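Side-chain contact in ribonuclease mar1, putative (Trypanosoma cruzi, PDB 1YZV), which is of unknown function but belongs to the isochorismatase superfamily and is a putative ribonuclease: residues 123-128 with 161-166. Numbering follows the deposited sequence.
Sequences CILQTA and QSWSGD
L125 and A128 present one side of helix 120-133 to W163, which sits in the loop between helix 150-161 and strand 168-171. The backbones stay well apart: the CA atoms of A128 and W163 are 9.7 Å from each other, and the indole bridges that gap. On its own side, W163 occupies a type I turn running from Q161 to S164, and its carbonyl oxygen accepts the backbone N-H of D166.

With chi1 at -54°, CG of W163 lies opposite the carbonyl carbon, and the six-membered ring is carried forward to the helix. A128 CB meets the ring at its edge, close to the ring plane, 4.0 Å from W163 CZ3. L125 CD1 lies oblique to the ring, 3.7 Å from W163 CH2, while the two side chains run at about a right angle to each other. The L125 chain, with CG anti to the backbone N (chi1 -177°), brings its end nearer the loop than its base. The contact is wholly apolar and buries 114 Å² in all.

M160 lies against both L125 and A128, so helix 150-161 extends the same apolar patch. From the second subunit, R11 makes a cation-pi contact with the W163 indole, L12 packs on it, and S175 packs on L125; the tryptophan thus belongs to the subunit interface as well. The arrangement fits the isochorismatase fold, an alpha/beta fold with a six-stranded parallel sheet: here a helix following strand 110-118 meets the loop leading into strand 168-171, the outermost on that side within the chain.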
ATOM      1  N   CYS A 123      21.285  -3.750  -2.873  1.00 23.40           N
ATOM      2  CA  CYS A 123      21.849  -4.363  -1.668  1.00 23.94           C
ATOM      3  C   CYS A 123      20.897  -4.419  -0.465  1.00 23.27           C
ATOM      4  O   CYS A 123      20.807  -5.439   0.226  1.00 19.52           O
ATOM      5  CB  CYS A 123      23.230  -3.710  -1.369  1.00 27.64           C
ATOM      6  SG  CYS A 123      24.502  -4.070  -2.790  1.00 37.95           S
ATOM      7  N   ILE A 124      20.114  -3.366  -0.231  1.00 21.04           N
ATOM      8  CA  ILE A 124      19.187  -3.385   0.858  1.00 22.23           C
ATOM      9  C   ILE A 124      18.066  -4.411   0.632  1.00 21.11           C
ATOM     10  O   ILE A 124      17.752  -5.200   1.517  1.00 20.63           O
ATOM     11  CB  ILE A 124      18.531  -2.006   1.087  1.00 21.12           C
ATOM     12  CG1 ILE A 124      19.593  -0.952   1.310  1.00 28.60           C
ATOM     13  CG2 ILE A 124      17.442  -2.078   2.185  1.00 23.04           C
ATOM     14  CD1 ILE A 124      20.076  -0.930   2.621  1.00 46.72           C
ATOM     15  N   LEU A 125      17.390  -4.306  -0.498  1.00 22.31           N
ATOM     16  CA  LEU A 125      16.377  -5.252  -0.877  1.00 21.61           C
ATOM     17  C   LEU A 125      16.832  -6.711  -0.744  1.00 22.98           C
ATOM     18  O   LEU A 125      16.088  -7.545  -0.210  1.00 20.29           O
ATOM     19  CB  LEU A 125      15.945  -5.004  -2.320  1.00 21.48           C
ATOM     20  CG  LEU A 125      14.822  -5.899  -2.852  1.00 22.09           C
ATOM     21  CD1 LEU A 125      13.568  -5.711  -2.046  1.00 22.66           C
ATOM     22  CD2 LEU A 125      14.555  -5.676  -4.352  1.00 20.21           C
ATOM     23  N   GLN A 126      17.937  -7.051  -1.403  1.00 22.29           N
ATOM     24  CA  GLN A 126      18.439  -8.410  -1.377  1.00 21.31           C
ATOM     25  C   GLN A 126      18.886  -8.906   0.020  1.00 20.35           C
ATOM     26  O   GLN A 126      18.743 -10.077   0.335  1.00 22.23           O
ATOM     27  CB  GLN A 126      19.551  -8.637  -2.431  1.00 19.29           C
ATOM     28  CG  GLN A 126      19.037  -8.326  -3.834  1.00 19.39           C
ATOM     29  CD  GLN A 126      19.912  -8.777  -4.938  1.00 23.73           C
ATOM     30  OE1 GLN A 126      20.664  -9.765  -4.806  1.00 21.53           O
ATOM     31  NE2 GLN A 126      19.829  -8.068  -6.067  1.00 19.99           N
ATOM     32  N   THR A 127      19.405  -8.012   0.842  1.00 22.86           N
ATOM     33  CA  THR A 127      19.742  -8.335   2.235  1.00 22.24           C
ATOM     34  C   THR A 127      18.485  -8.661   3.040  1.00 22.35           C
ATOM     35  O   THR A 127      18.465  -9.617   3.803  1.00 20.77           O
ATOM     36  CB  THR A 127      20.562  -7.181   2.889  1.00 20.73           C
ATOM     37  OG1 THR A 127      21.763  -6.928   2.136  1.00 22.04           O
ATOM     38  CG2 THR A 127      20.927  -7.492   4.334  1.00 26.37           C
ATOM     39  N   ALA A 128      17.435  -7.856   2.888  1.00 22.64           N
ATOM     40  CA  ALA A 128      16.167  -8.108   3.568  1.00 20.94           C
ATOM     41  C   ALA A 128      15.645  -9.490   3.191  1.00 20.49           C
ATOM     42  O   ALA A 128      15.227 -10.242   4.066  1.00 22.51           O
ATOM     43  CB  ALA A 128      15.113  -7.046   3.225  1.00 22.67           C
ATOM     44  N   GLN A 161       7.400  -3.270   1.964  1.00 25.76           N
ATOM     45  CA  GLN A 161       6.202  -3.069   2.768  1.00 26.44           C
ATOM     46  C   GLN A 161       5.177  -4.195   2.553  1.00 30.12           C
ATOM     47  O   GLN A 161       4.418  -4.541   3.463  1.00 29.50           O
ATOM     48  CB  GLN A 161       5.591  -1.699   2.488  1.00 24.37           C
ATOM     49  CG  GLN A 161       6.473  -0.536   3.028  1.00 23.12           C
ATOM     50  CD  GLN A 161       5.885   0.823   2.719  1.00 26.07           C
ATOM     51  OE1 GLN A 161       5.566   1.084   1.563  1.00 23.87           O
ATOM     52  NE2 GLN A 161       5.842   1.743   3.724  1.00 21.32           N
ATOM     53  N   SER A 162       5.161  -4.804   1.379  1.00 31.58           N
ATOM     54  CA  SER A 162       4.324  -5.993   1.202  1.00 35.49           C
ATOM     55  C   SER A 162       4.839  -7.290   1.924  1.00 37.60           C
ATOM     56  O   SER A 162       4.098  -8.266   2.019  1.00 36.84           O
ATOM     57  CB  SER A 162       4.181  -6.299  -0.263  1.00 36.10           C
ATOM     58  OG  SER A 162       5.400  -6.897  -0.648  1.00 40.79           O
ATOM     59  N   TRP A 163       6.022  -7.281   2.541  1.00 38.72           N
ATOM     60  CA  TRP A 163       6.521  -8.482   3.245  1.00 37.28           C
ATOM     61  C   TRP A 163       6.335  -8.520   4.806  1.00 39.84           C
ATOM     62  O   TRP A 163       6.953  -9.367   5.532  1.00 32.45           O
ATOM     63  CB  TRP A 163       7.988  -8.669   2.951  1.00 35.32           C
ATOM     64  CG  TRP A 163       8.381  -8.725   1.536  1.00 31.82           C
ATOM     65  CD1 TRP A 163       7.640  -9.168   0.495  1.00 30.24           C
ATOM     66  CD2 TRP A 163       9.723  -8.651   1.063  1.00 27.39           C
ATOM     67  NE1 TRP A 163       8.390  -9.177  -0.649  1.00 30.92           N
ATOM     68  CE2 TRP A 163       9.703  -8.998  -0.301  1.00 27.37           C
ATOM     69  CE3 TRP A 163      10.946  -8.320   1.662  1.00 27.47           C
ATOM     70  CZ2 TRP A 163      10.822  -8.893  -1.097  1.00 31.04           C
ATOM     71  CZ3 TRP A 163      12.082  -8.287   0.859  1.00 27.10           C
ATOM     72  CH2 TRP A 163      12.009  -8.626  -0.486  1.00 24.95           C
ATOM     73  N   SER A 164       5.546  -7.576   5.313  1.00 40.12           N
ATOM     74  CA  SER A 164       5.234  -7.469   6.782  1.00 41.56           C
ATOM     75  C   SER A 164       4.796  -8.814   7.414  1.00 39.29           C
ATOM     76  O   SER A 164       5.146  -9.165   8.554  1.00 38.49           O
ATOM     77  CB  SER A 164       4.137  -6.372   6.968  1.00 41.47           C
ATOM     78  OG  SER A 164       4.077  -5.880   8.304  1.00 54.34           O
ATOM     79  N   GLY A 165       4.012  -9.562   6.662  1.00 39.12           N
ATOM     80  CA  GLY A 165       3.468 -10.829   7.139  1.00 39.39           C
ATOM     81  C   GLY A 165       4.547 -11.797   7.542  1.00 40.48           C
ATOM     82  O   GLY A 165       4.369 -12.593   8.483  1.00 43.46           O
ATOM     83  N   ASP A 166       5.695 -11.692   6.877  1.00 38.15           N
ATOM     84  CA  ASP A 166       6.804 -12.613   7.063  1.00 35.55           C
ATOM     85  C   ASP A 166       7.921 -12.070   7.905  1.00 37.11           C
ATOM     86  O   ASP A 166       8.941 -12.777   8.050  1.00 38.23           O
ATOM     87  CB  ASP A 166       7.356 -13.016   5.701  1.00 39.45           C
ATOM     88  CG  ASP A 166       6.405 -13.960   4.945  1.00 44.45           C
ATOM     89  OD1 ASP A 166       5.498 -14.598   5.568  1.00 47.46           O
ATOM     90  OD2 ASP A 166       6.537 -14.007   3.718  1.00 52.68           O
TER